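Local coordinates for protein interleukin-2 receptor subunit beta (Mus musculus, PDB 6DG5) that probably acts as the beta subunit of the interleukin-2 receptor, binding interleukin-2 and passing its mitogenic signal into the cell, at residues 10-15 and 103-108; 17-22 and 59-64; 32-37 and 47-52; 40-45 and 75-80. All blocks are in the same frame, centred on the assembly; numbering follows the deposited sequence.

Contact 1 (10-15 and 103-108); sequences CFYNSR and DNLRLV. With FUC (alpha-L-fucopyranose), chain E.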
# COMPACT_ATOMS: atom_id res chain seq x y z
N CYS B 10 20.87 -13.11 5.42
CA CYS B 10 19.77 -13.14 6.36
C CYS B 10 18.50 -12.63 5.69
O CYS B 10 18.56 -11.77 4.81
CB CYS B 10 20.07 -12.30 7.61
SG CYS B 10 21.51 -12.84 8.54
N PHE B 11 17.36 -13.16 6.12
CA PHE B 11 16.08 -12.82 5.51
C PHE B 11 15.03 -12.57 6.59
O PHE B 11 14.99 -13.27 7.61
CB PHE B 11 15.60 -13.93 4.56
CG PHE B 11 16.41 -14.04 3.31
CD1 PHE B 11 16.36 -13.03 2.36
CD2 PHE B 11 17.21 -15.14 3.07
CE1 PHE B 11 17.10 -13.12 1.19
CE2 PHE B 11 17.96 -15.23 1.91
CZ PHE B 11 17.90 -14.22 0.97
N TYR B 12 14.18 -11.58 6.34
CA TYR B 12 13.16 -11.15 7.28
C TYR B 12 11.79 -11.42 6.66
O TYR B 12 11.52 -11.01 5.53
CB TYR B 12 13.34 -9.66 7.60
CG TYR B 12 12.26 -9.03 8.46
CD1 TYR B 12 11.79 -9.66 9.60
CD2 TYR B 12 11.74 -7.78 8.13
CE1 TYR B 12 10.81 -9.07 10.39
CE2 TYR B 12 10.77 -7.19 8.92
CZ TYR B 12 10.30 -7.84 10.04
OH TYR B 12 9.33 -7.25 10.82
N ASN B 13 10.93 -12.11 7.41
CA ASN B 13 9.61 -12.49 6.91
C ASN B 13 8.59 -11.36 6.98
O ASN B 13 7.40 -11.62 6.79
CB ASN B 13 9.09 -13.71 7.69
CG ASN B 13 8.55 -13.35 9.06
OD1 ASN B 13 9.00 -12.39 9.69
ND2 ASN B 13 7.57 -14.12 9.53
N SER B 14 9.04 -10.13 7.25
CA SER B 14 8.25 -8.92 7.37
C SER B 14 7.38 -8.89 8.63
O SER B 14 6.56 -7.97 8.78
CB SER B 14 7.36 -8.67 6.15
OG SER B 14 6.24 -9.53 6.16
N ARG B 15 7.53 -9.86 9.53
CA ARG B 15 6.79 -9.81 10.79
C ARG B 15 7.74 -9.91 11.98
O ARG B 15 8.18 -8.88 12.50
CB ARG B 15 5.74 -10.92 10.85
CG ARG B 15 4.42 -10.58 10.18
CD ARG B 15 4.02 -9.13 10.47
NE ARG B 15 2.57 -8.95 10.49
CZ ARG B 15 1.98 -7.76 10.51
NH1 ARG B 15 2.70 -6.65 10.50
NH2 ARG B 15 0.65 -7.68 10.53
N ASP B 103 14.99 -4.32 3.43
CA ASP B 103 15.74 -4.51 2.20
C ASP B 103 16.11 -5.97 1.97
O ASP B 103 16.67 -6.30 0.93
CB ASP B 103 17.01 -3.65 2.21
CG ASP B 103 16.70 -2.17 2.28
OD1 ASP B 103 15.66 -1.75 1.74
OD2 ASP B 103 17.50 -1.41 2.87
N ASN B 104 15.79 -6.85 2.93
CA ASN B 104 16.08 -8.28 2.83
C ASN B 104 14.80 -9.05 3.20
O ASN B 104 14.75 -9.76 4.20
CB ASN B 104 17.25 -8.68 3.74
CG ASN B 104 18.58 -8.17 3.22
OD1 ASN B 104 18.82 -6.96 3.14
ND2 ASN B 104 19.47 -9.09 2.86
N LEU B 105 13.77 -8.91 2.37
CA LEU B 105 12.47 -9.50 2.63
C LEU B 105 12.32 -10.81 1.87
O LEU B 105 12.57 -10.87 0.66
CB LEU B 105 11.35 -8.53 2.23
CG LEU B 105 11.08 -7.37 3.18
CD1 LEU B 105 9.98 -6.48 2.62
CD2 LEU B 105 10.70 -7.88 4.56
N ARG B 106 11.89 -11.85 2.58
CA ARG B 106 11.56 -13.14 1.98
C ARG B 106 10.34 -13.68 2.71
O ARG B 106 10.47 -14.29 3.78
CB ARG B 106 12.74 -14.12 2.05
CG ARG B 106 12.76 -15.12 0.91
CD ARG B 106 12.72 -16.56 1.41
NE ARG B 106 14.03 -17.20 1.38
CZ ARG B 106 14.73 -17.51 2.47
NH1 ARG B 106 15.92 -18.10 2.35
NH2 ARG B 106 14.24 -17.26 3.67
N LEU B 107 9.16 -13.44 2.14
CA LEU B 107 7.91 -13.74 2.82
C LEU B 107 7.70 -15.24 2.97
O LEU B 107 8.40 -16.07 2.38
CB LEU B 107 6.74 -13.12 2.05
CG LEU B 107 6.60 -11.60 2.15
CD1 LEU B 107 5.89 -11.03 0.93
CD2 LEU B 107 5.84 -11.25 3.42
N VAL B 108 6.71 -15.59 3.79
CA VAL B 108 6.34 -16.99 4.01
C VAL B 108 5.58 -17.50 2.79
O VAL B 108 4.74 -16.80 2.23
CB VAL B 108 5.52 -17.13 5.30
CG1 VAL B 108 4.87 -18.50 5.38
CG2 VAL B 108 6.41 -16.89 6.51
C1 FUC E . 12.01 -19.01 6.45
C2 FUC E . 11.39 -17.68 5.95
C3 FUC E . 10.94 -17.76 4.49
C4 FUC E . 10.76 -19.22 4.01
C5 FUC E . 12.07 -20.01 4.22
C6 FUC E . 11.86 -21.52 4.30
O2 FUC E . 12.26 -16.57 6.14
O3 FUC E . 9.70 -17.08 4.32
O4 FUC E . 9.66 -19.85 4.66
O5 FUC E . 12.78 -19.62 5.43
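Phe11 turns its ring toward Arg106 by setting CG anti to its own carbonyl carbon (chi1 -70°), while Arg106 has CG anti to the backbone N (chi1 -151°) and a chain that bends twice before its guanidinium group. The two meet where the outer strand 8-12 of the N-terminal domain lies against the linker leading into the second, fibronectin type-III domain of this cytokine receptor ectodomain. Ring and guanidinium planes are inclined by 42°, not stacked flat, and Phe11 CD2 lies 3.3 Å from Arg106 NH1. Fucose C5, from the Asn17 glycan, lies over the opposite face of the guanidinium, and fucose O2 lies at its edge. With Phe11 replaced by alanine, the guanidinium is likely to lose the ring over one face and be freer to turn. The backbones are held by a single bridge, with Tyr12 N donating to Asn104 O at 2.9 Å and Arg106 N to Tyr12 O at 3.1 Å. Beside it, Tyr12 CD2 packs on Leu105 CD2 at 3.7 Å, the two side chains pointing the same way. Asn104 ND2 makes a weak bond to Cys10 O and a further one to Ala1 O. Past the bridge, Leu107 CD2 packs 3.3 Å from Ser14 OG, and that hydroxyl is hydrogen-bonded to Ser133 N.

Contact 2 (17-22 and 59-64); sequences NVSCMW and ACNLIL. With NAG (2-acetamido-2-deoxy-beta-D-glucopyranose), chain C; NAG (2-acetamido-2-deoxy-beta-D-glucopyranose), chain D.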
# COMPACT_ATOMS: atom_id res chain seq x y z
N ASN B 17 10.31 -12.75 12.25
CA ASN B 17 11.22 -13.86 12.02
C ASN B 17 12.35 -13.41 11.11
O ASN B 17 12.10 -12.88 10.02
CB ASN B 17 10.47 -15.05 11.40
CG ASN B 17 11.31 -16.33 11.31
OD1 ASN B 17 12.55 -16.29 11.31
ND2 ASN B 17 10.63 -17.47 11.24
N VAL B 18 13.58 -13.60 11.57
CA VAL B 18 14.77 -13.34 10.77
C VAL B 18 15.57 -14.63 10.74
O VAL B 18 15.91 -15.19 11.80
CB VAL B 18 15.61 -12.19 11.35
CG1 VAL B 18 16.86 -11.98 10.52
CG2 VAL B 18 14.78 -10.91 11.42
N SER B 19 15.87 -15.12 9.54
CA SER B 19 16.59 -16.37 9.35
C SER B 19 17.90 -16.10 8.63
O SER B 19 17.91 -15.46 7.57
CB SER B 19 15.74 -17.37 8.56
OG SER B 19 16.37 -18.65 8.52
N CYS B 20 19.00 -16.59 9.20
CA CYS B 20 20.33 -16.38 8.66
C CYS B 20 20.96 -17.72 8.29
O CYS B 20 20.78 -18.72 8.99
CB CYS B 20 21.23 -15.65 9.66
SG CYS B 20 20.74 -13.96 10.06
N MET B 21 21.71 -17.72 7.20
CA MET B 21 22.42 -18.91 6.73
C MET B 21 23.88 -18.56 6.49
O MET B 21 24.17 -17.55 5.83
CB MET B 21 21.78 -19.48 5.46
CG MET B 21 22.37 -20.80 5.01
SD MET B 21 21.28 -21.71 3.91
CE MET B 21 20.00 -22.23 5.05
N TRP B 22 24.78 -19.38 7.01
CA TRP B 22 26.22 -19.15 6.94
C TRP B 22 26.84 -20.12 5.94
O TRP B 22 26.62 -21.33 6.03
CB TRP B 22 26.87 -19.31 8.31
CG TRP B 22 28.29 -18.83 8.38
CD1 TRP B 22 28.90 -17.96 7.53
CD2 TRP B 22 29.27 -19.20 9.35
NE1 TRP B 22 30.20 -17.75 7.91
CE2 TRP B 22 30.45 -18.51 9.03
CE3 TRP B 22 29.26 -20.05 10.46
CZ2 TRP B 22 31.62 -18.64 9.78
CZ3 TRP B 22 30.42 -20.18 11.21
CH2 TRP B 22 31.58 -19.48 10.86
N ALA B 59 22.09 -22.82 9.43
CA ALA B 59 20.94 -21.94 9.55
C ALA B 59 20.64 -21.59 11.00
O ALA B 59 21.02 -22.29 11.93
CB ALA B 59 19.70 -22.58 8.91
N CYS B 60 19.93 -20.47 11.16
CA CYS B 60 19.57 -19.93 12.46
C CYS B 60 18.24 -19.21 12.32
O CYS B 60 17.94 -18.64 11.27
CB CYS B 60 20.64 -18.96 12.98
SG CYS B 60 21.09 -19.09 14.72
N ASN B 61 17.44 -19.23 13.39
CA ASN B 61 16.11 -18.62 13.38
C ASN B 61 15.97 -17.69 14.57
O ASN B 61 15.88 -18.14 15.71
CB ASN B 61 15.02 -19.69 13.39
CG ASN B 61 14.91 -20.42 12.07
OD1 ASN B 61 15.25 -19.87 11.01
ND2 ASN B 61 14.44 -21.66 12.11
N LEU B 62 15.95 -16.39 14.29
CA LEU B 62 15.74 -15.37 15.32
C LEU B 62 14.25 -15.05 15.37
O LEU B 62 13.72 -14.38 14.48
CB LEU B 62 16.57 -14.12 15.01
CG LEU B 62 18.09 -14.28 15.07
CD1 LEU B 62 18.76 -13.32 14.10
CD2 LEU B 62 18.59 -14.05 16.49
N ILE B 63 13.58 -15.55 16.40
CA ILE B 63 12.16 -15.28 16.60
C ILE B 63 12.05 -14.01 17.44
O ILE B 63 12.36 -14.01 18.63
CB ILE B 63 11.44 -16.46 17.27
CG1 ILE B 63 11.43 -17.67 16.34
CG2 ILE B 63 10.02 -16.07 17.64
CD1 ILE B 63 12.56 -18.65 16.60
N LEU B 64 11.61 -12.92 16.81
CA LEU B 64 11.66 -11.59 17.41
C LEU B 64 10.36 -11.19 18.12
O LEU B 64 10.31 -10.09 18.69
CB LEU B 64 11.99 -10.53 16.35
CG LEU B 64 13.45 -10.22 16.05
CD1 LEU B 64 14.12 -11.36 15.32
CD2 LEU B 64 13.55 -8.94 15.25
C1 NAG C . 11.25 -18.76 11.12
C2 NAG C . 10.19 -19.85 11.35
C3 NAG C . 10.71 -21.23 10.95
C4 NAG C . 11.36 -21.21 9.56
C5 NAG C . 12.42 -20.12 9.54
C6 NAG C . 13.13 -19.97 8.21
C7 NAG C . 8.65 -19.29 13.18
C8 NAG C . 8.38 -19.41 14.65
N2 NAG C . 9.77 -19.86 12.74
O3 NAG C . 9.65 -22.17 10.97
O4 NAG C . 11.95 -22.48 9.32
O5 NAG C . 11.78 -18.87 9.80
O6 NAG C . 12.83 -18.73 7.60
O7 NAG C . 7.88 -18.70 12.43
C1 NAG D . 11.71 -23.02 8.00
C2 NAG D . 12.84 -24.01 7.72
C3 NAG D . 12.66 -24.65 6.35
C4 NAG D . 11.25 -25.23 6.19
C5 NAG D . 10.21 -24.17 6.55
C6 NAG D . 8.79 -24.69 6.54
C7 NAG D . 14.83 -23.27 8.95
C8 NAG D . 16.14 -22.56 8.86
N2 NAG D . 14.13 -23.36 7.81
O3 NAG D . 13.62 -25.68 6.18
O4 NAG D . 11.08 -25.63 4.84
O5 NAG D . 10.45 -23.67 7.88
O6 NAG D . 8.49 -25.43 7.72
O7 NAG D . 14.42 -23.75 10.00
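Val18 lays its side chain beside that of Leu62, CB to CB at 4.2 Å, and its CG2 meets Leu64 CD1 at 4.0 Å, the side chains of Val18 and Leu64 passing obliquely. Val18 and Leu62 share one face of the sheet with Cys20 and Cys60, whose sulfurs leave for Cys10 and Cys48 in two disulfides. Val18 and Leu62 form a hydrogen-bonded pair: Val18 N gives to Leu62 O in a nearly straight bond (171° at the hydrogen), and Leu62 N returns one to Val18 O. Strands 17-23 and 57-63 thus run antiparallel, the axes of the two segments at 162°, as inner neighbours in the beta sheet of the receptor's N-terminal domain. Of the two bonds joining Cys20 and Cys60, that from Cys60 N is weak. The other face is dressed by sugar. Asn17 ND2 is bonded covalently to C1 of the first N-acetylglucosamine, and the first two sugars lie over Asn61 and Ala59. Asn61 is placed under them by CG standing anti to the carbonyl carbon (chi1 -72°). Its ND2 donates to O7 of the second N-acetylglucosamine at 3.0 Å, while its OD1 faces Ser19 OG, also 3.0 Å away. The acetyl methyl C8 of that second sugar settles on Ala59 CB at 3.6 Å, and Met21 CE approaches the same CB at 3.9 Å.

Contact 3 (32-37 and 47-52); sequences TCHVHA and TCELTL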
# COMPACT_ATOMS: atom_id res chain seq x y z
N THR B 32 30.41 -25.26 18.33
CA THR B 32 29.21 -24.46 18.46
C THR B 32 29.45 -23.04 17.97
O THR B 32 30.52 -22.46 18.21
CB THR B 32 28.71 -24.45 19.92
OG1 THR B 32 27.55 -25.29 20.04
CG2 THR B 32 28.37 -23.05 20.39
N CYS B 33 28.46 -22.49 17.26
CA CYS B 33 28.47 -21.11 16.79
C CYS B 33 27.07 -20.53 16.96
O CYS B 33 26.07 -21.22 16.76
CB CYS B 33 28.89 -21.01 15.32
SG CYS B 33 30.60 -21.49 14.96
N HIS B 34 27.01 -19.24 17.30
CA HIS B 34 25.75 -18.57 17.57
C HIS B 34 25.64 -17.30 16.73
O HIS B 34 26.63 -16.83 16.15
CB HIS B 34 25.59 -18.23 19.06
CG HIS B 34 25.19 -19.39 19.91
ND1 HIS B 34 25.85 -20.60 19.88
CD2 HIS B 34 24.18 -19.53 20.81
CE1 HIS B 34 25.28 -21.43 20.73
NE2 HIS B 34 24.26 -20.81 21.30
N VAL B 35 24.43 -16.76 16.66
CA VAL B 35 24.14 -15.54 15.91
C VAL B 35 23.50 -14.54 16.87
O VAL B 35 22.44 -14.81 17.44
CB VAL B 35 23.21 -15.81 14.71
CG1 VAL B 35 22.76 -14.50 14.09
CG2 VAL B 35 23.92 -16.68 13.68
N HIS B 36 24.15 -13.39 17.04
CA HIS B 36 23.65 -12.33 17.89
C HIS B 36 23.07 -11.21 17.03
O HIS B 36 23.69 -10.80 16.05
CB HIS B 36 24.76 -11.77 18.79
CG HIS B 36 25.08 -12.64 19.96
ND1 HIS B 36 25.35 -13.98 19.85
CD2 HIS B 36 25.16 -12.35 21.28
CE1 HIS B 36 25.60 -14.48 21.05
NE2 HIS B 36 25.49 -13.51 21.94
N ALA B 37 21.89 -10.73 17.41
CA ALA B 37 21.23 -9.64 16.71
C ALA B 37 20.76 -8.60 17.72
O ALA B 37 20.10 -8.95 18.71
CB ALA B 37 20.04 -10.15 15.89
N THR B 47 19.36 -14.14 20.26
CA THR B 47 20.41 -15.12 20.00
C THR B 47 19.80 -16.44 19.54
O THR B 47 18.66 -16.77 19.89
CB THR B 47 21.28 -15.36 21.24
OG1 THR B 47 20.44 -15.66 22.36
CG2 THR B 47 22.13 -14.14 21.55
N CYS B 48 20.57 -17.19 18.76
CA CYS B 48 20.19 -18.52 18.30
C CYS B 48 21.46 -19.29 17.97
O CYS B 48 22.53 -18.70 17.76
CB CYS B 48 19.27 -18.46 17.08
SG CYS B 48 20.02 -17.64 15.65
N GLU B 49 21.34 -20.61 17.90
CA GLU B 49 22.46 -21.49 17.58
C GLU B 49 22.36 -21.97 16.14
O GLU B 49 21.29 -22.38 15.68
CB GLU B 49 22.51 -22.69 18.52
CG GLU B 49 23.71 -23.60 18.29
CD GLU B 49 23.61 -24.91 19.04
OE1 GLU B 49 22.51 -25.23 19.54
OE2 GLU B 49 24.63 -25.63 19.14
N LEU B 50 23.49 -21.94 15.43
CA LEU B 50 23.51 -22.38 14.04
C LEU B 50 23.47 -23.91 13.97
O LEU B 50 24.12 -24.60 14.75
CB LEU B 50 24.77 -21.86 13.34
CG LEU B 50 24.80 -20.38 12.99
CD1 LEU B 50 26.22 -19.93 12.73
CD2 LEU B 50 23.93 -20.11 11.78
N THR B 51 22.69 -24.42 13.02
CA THR B 51 22.53 -25.85 12.82
C THR B 51 22.74 -26.18 11.34
O THR B 51 22.35 -25.40 10.47
CB THR B 51 21.14 -26.33 13.27
OG1 THR B 51 20.83 -25.75 14.55
CG2 THR B 51 21.12 -27.85 13.39
N LEU B 52 23.34 -27.33 11.08
CA LEU B 52 23.68 -27.72 9.72
C LEU B 52 22.44 -28.17 8.95
O LEU B 52 21.64 -28.96 9.46
CB LEU B 52 24.72 -28.84 9.73
CG LEU B 52 25.34 -29.23 8.39
CD1 LEU B 52 26.25 -28.11 7.88
CD2 LEU B 52 26.11 -30.54 8.49
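Thr47 pushes its CG2 methyl squarely onto the His36 imidazole, 3.4 Å from the ring centroid and only 6° off the ring normal, a CH-pi contact over the middle of the face. Thr47 has CG2 anti to its carbonyl carbon, which puts the methyl over the ring. Two residues along each strand of this beta hairpin, Glu49 repeats the theme less centrally: its CB stands 3.9 Å from the centroid of the His34 ring, 20° off the normal and shifted toward the rim, while the extended chain continues past His34 CE1. The same His34 ring meets Trp91 edge-to-face. On the opposite face of the strands Val35 is the main bump. Its CB abuts Cys48 SG, disulfide-bonded to Cys60, at 3.8 Å, and its CG2 presses against the fork of Leu50, 3.9 Å from its CG, with the two side chains at about a right angle. Leu50 also extends CD1 to Cys33 CB at 3.9 Å, and Trp22 borders both residues, tying the hairpin into the domain core. A backbone bond from Leu50 N to Cys33 O, 3.0 Å long, keeps that leucine in place. At the end of the contact Thr32 OG1 donates weakly to Glu49 OE2. With that bond weak and Glu49 OE1 5.1 Å from His34 NE2, the histidine-bearing face probably depends more on carbon-over-ring packing than on charge pairing.

Contact 4 (40-45 and 75-80); sequences NLRHWN and SVDLLD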
# COMPACT_ATOMS: atom_id res chain seq x y z
N ASN B 40 19.19 -1.13 16.80
CA ASN B 40 19.64 0.17 17.29
C ASN B 40 18.52 0.91 18.01
O ASN B 40 18.76 1.60 19.01
CB ASN B 40 20.19 1.01 16.14
CG ASN B 40 19.17 1.27 15.06
OD1 ASN B 40 18.25 0.48 14.85
ND2 ASN B 40 19.32 2.39 14.37
N LEU B 41 17.28 0.78 17.52
CA LEU B 41 16.14 1.43 18.15
C LEU B 41 15.59 0.63 19.32
O LEU B 41 14.95 1.22 20.20
CB LEU B 41 15.03 1.66 17.13
CG LEU B 41 15.38 2.50 15.91
CD1 LEU B 41 14.26 2.38 14.90
CD2 LEU B 41 15.58 3.96 16.30
N ARG B 42 15.81 -0.68 19.35
CA ARG B 42 15.27 -1.55 20.38
C ARG B 42 16.37 -1.99 21.33
O ARG B 42 17.53 -2.17 20.93
CB ARG B 42 14.57 -2.76 19.76
CG ARG B 42 13.17 -2.46 19.27
CD ARG B 42 12.74 -3.37 18.14
NE ARG B 42 11.32 -3.21 17.85
CZ ARG B 42 10.82 -2.31 17.02
NH1 ARG B 42 11.63 -1.48 16.37
NH2 ARG B 42 9.51 -2.24 16.82
N HIS B 43 16.00 -2.16 22.60
CA HIS B 43 16.97 -2.47 23.64
C HIS B 43 17.29 -3.96 23.75
O HIS B 43 18.20 -4.33 24.50
CB HIS B 43 16.48 -1.95 24.99
CG HIS B 43 16.47 -0.46 25.11
ND1 HIS B 43 15.59 0.22 25.93
CD2 HIS B 43 17.24 0.48 24.52
CE1 HIS B 43 15.82 1.52 25.83
NE2 HIS B 43 16.82 1.70 24.99
N TRP B 44 16.57 -4.82 23.03
CA TRP B 44 16.77 -6.25 23.22
C TRP B 44 17.96 -6.76 22.41
O TRP B 44 18.56 -6.04 21.60
CB TRP B 44 15.51 -7.04 22.85
CG TRP B 44 14.86 -6.67 21.54
CD1 TRP B 44 13.68 -6.01 21.38
CD2 TRP B 44 15.34 -6.97 20.22
NE1 TRP B 44 13.40 -5.87 20.04
CE2 TRP B 44 14.40 -6.45 19.31
CE3 TRP B 44 16.47 -7.63 19.73
CZ2 TRP B 44 14.56 -6.56 17.93
CZ3 TRP B 44 16.62 -7.74 18.36
CH2 TRP B 44 15.68 -7.20 17.47
N ASN B 45 18.30 -8.02 22.65
CA ASN B 45 19.44 -8.67 22.00
C ASN B 45 19.09 -10.15 21.87
O ASN B 45 19.05 -10.86 22.87
CB ASN B 45 20.72 -8.46 22.80
CG ASN B 45 21.93 -9.12 22.16
OD1 ASN B 45 21.88 -9.51 20.99
ND2 ASN B 45 23.01 -9.23 22.91
N SER B 75 10.81 -0.04 8.99
CA SER B 75 11.62 0.30 7.83
C SER B 75 12.91 1.01 8.23
O SER B 75 13.92 0.89 7.53
CB SER B 75 10.81 1.18 6.88
OG SER B 75 9.44 0.82 6.91
N VAL B 76 12.89 1.74 9.34
CA VAL B 76 14.06 2.49 9.79
C VAL B 76 14.93 1.70 10.76
O VAL B 76 15.95 2.21 11.22
CB VAL B 76 13.64 3.83 10.42
CG1 VAL B 76 12.63 4.54 9.53
CG2 VAL B 76 13.05 3.61 11.80
N ASP B 77 14.55 0.46 11.08
CA ASP B 77 15.33 -0.35 12.00
C ASP B 77 16.63 -0.81 11.35
O ASP B 77 16.74 -0.94 10.12
CB ASP B 77 14.52 -1.57 12.45
CG ASP B 77 13.90 -1.38 13.82
OD1 ASP B 77 14.64 -1.43 14.83
OD2 ASP B 77 12.67 -1.17 13.90
N LEU B 78 17.64 -1.05 12.19
CA LEU B 78 18.93 -1.55 11.73
C LEU B 78 19.54 -2.33 12.89
O LEU B 78 19.93 -1.74 13.90
CB LEU B 78 19.85 -0.41 11.31
CG LEU B 78 21.31 -0.78 11.06
CD1 LEU B 78 21.45 -1.66 9.83
CD2 LEU B 78 22.18 0.46 10.94
N LEU B 79 19.62 -3.65 12.74
CA LEU B 79 20.16 -4.51 13.78
C LEU B 79 21.49 -5.10 13.34
O LEU B 79 21.66 -5.49 12.18
CB LEU B 79 19.17 -5.63 14.15
CG LEU B 79 18.58 -6.54 13.08
CD1 LEU B 79 19.45 -7.76 12.89
CD2 LEU B 79 17.18 -6.96 13.47
N ASP B 80 22.44 -5.14 14.27
CA ASP B 80 23.78 -5.64 14.00
C ASP B 80 23.80 -7.15 14.22
O ASP B 80 23.60 -7.63 15.34
CB ASP B 80 24.80 -4.95 14.90
CG ASP B 80 24.80 -3.44 14.74
OD1 ASP B 80 23.72 -2.84 14.86
OD2 ASP B 80 25.88 -2.87 14.51
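Asn40 pairs with Leu78 through both its backbone and its side chain. Asn40 N donates to Leu78 O at 3.1 Å, and Leu78 N answers by donating to Asn40 OD1, also at 3.1 Å. With chi1 at 60°, Asn40 CG lies between the backbone N and the carbonyl carbon, and OD1 comes within reach of Leu78 N, which approaches from above the carbonyl plane, 43° out. Leu41 N adds a weak bond to the same oxygen; Asn40 is poorly ordered, however. The loop joining strands 33-39 and 46-54 is in this way tied to the entry of strand 79-86, at one end of the N-terminal domain's sheet, where another protein chain of the complex packs on Leu41, Arg42 and Val76. Arg42 NH1 forms a salt bridge with Asp77 OD2 at 2.7 Å, the guanidinium and carboxylate planes 54° apart, while its NH2 bonds to a polar side chain of that other protein. Asp77 OD2 is also bonded to Thr74 OG1, and OD1 to Ser39 OG. Replacing Asp77 by alanine would probably deprive Arg42 of its countercharge and leave the Thr74 and Ser39 hydroxyls without this partner. Beside the carboxylate, Leu41 CD1 meets Val76 CG2 at 3.5 Å, the two side chains crossing at about a right angle.

All four contacts reach the antiparallel sheet of the N-terminal domain, ordered 8-12, 17-23, 57-63, 46-54, 33-39, 79-86, 91-99. Contact 1 closes the long loop within which the other three are nested, and it alone joins this domain to the linker toward the second. Contacts 1 and 2, centres about 10 Å apart, are joined by the Cys10-Cys20 disulfide; contacts 2 and 3, centres about 8 Å apart, by Cys48-Cys60. The centres of contacts 3 and 4 are about 18 Å apart, yet they touch where Ala37 packs on Leu79; contact 4 also meets contact 2 through Trp44 and Leu64. The series thus runs from the interdomain junction through the disulfide-linked sheet to loops touching another protein.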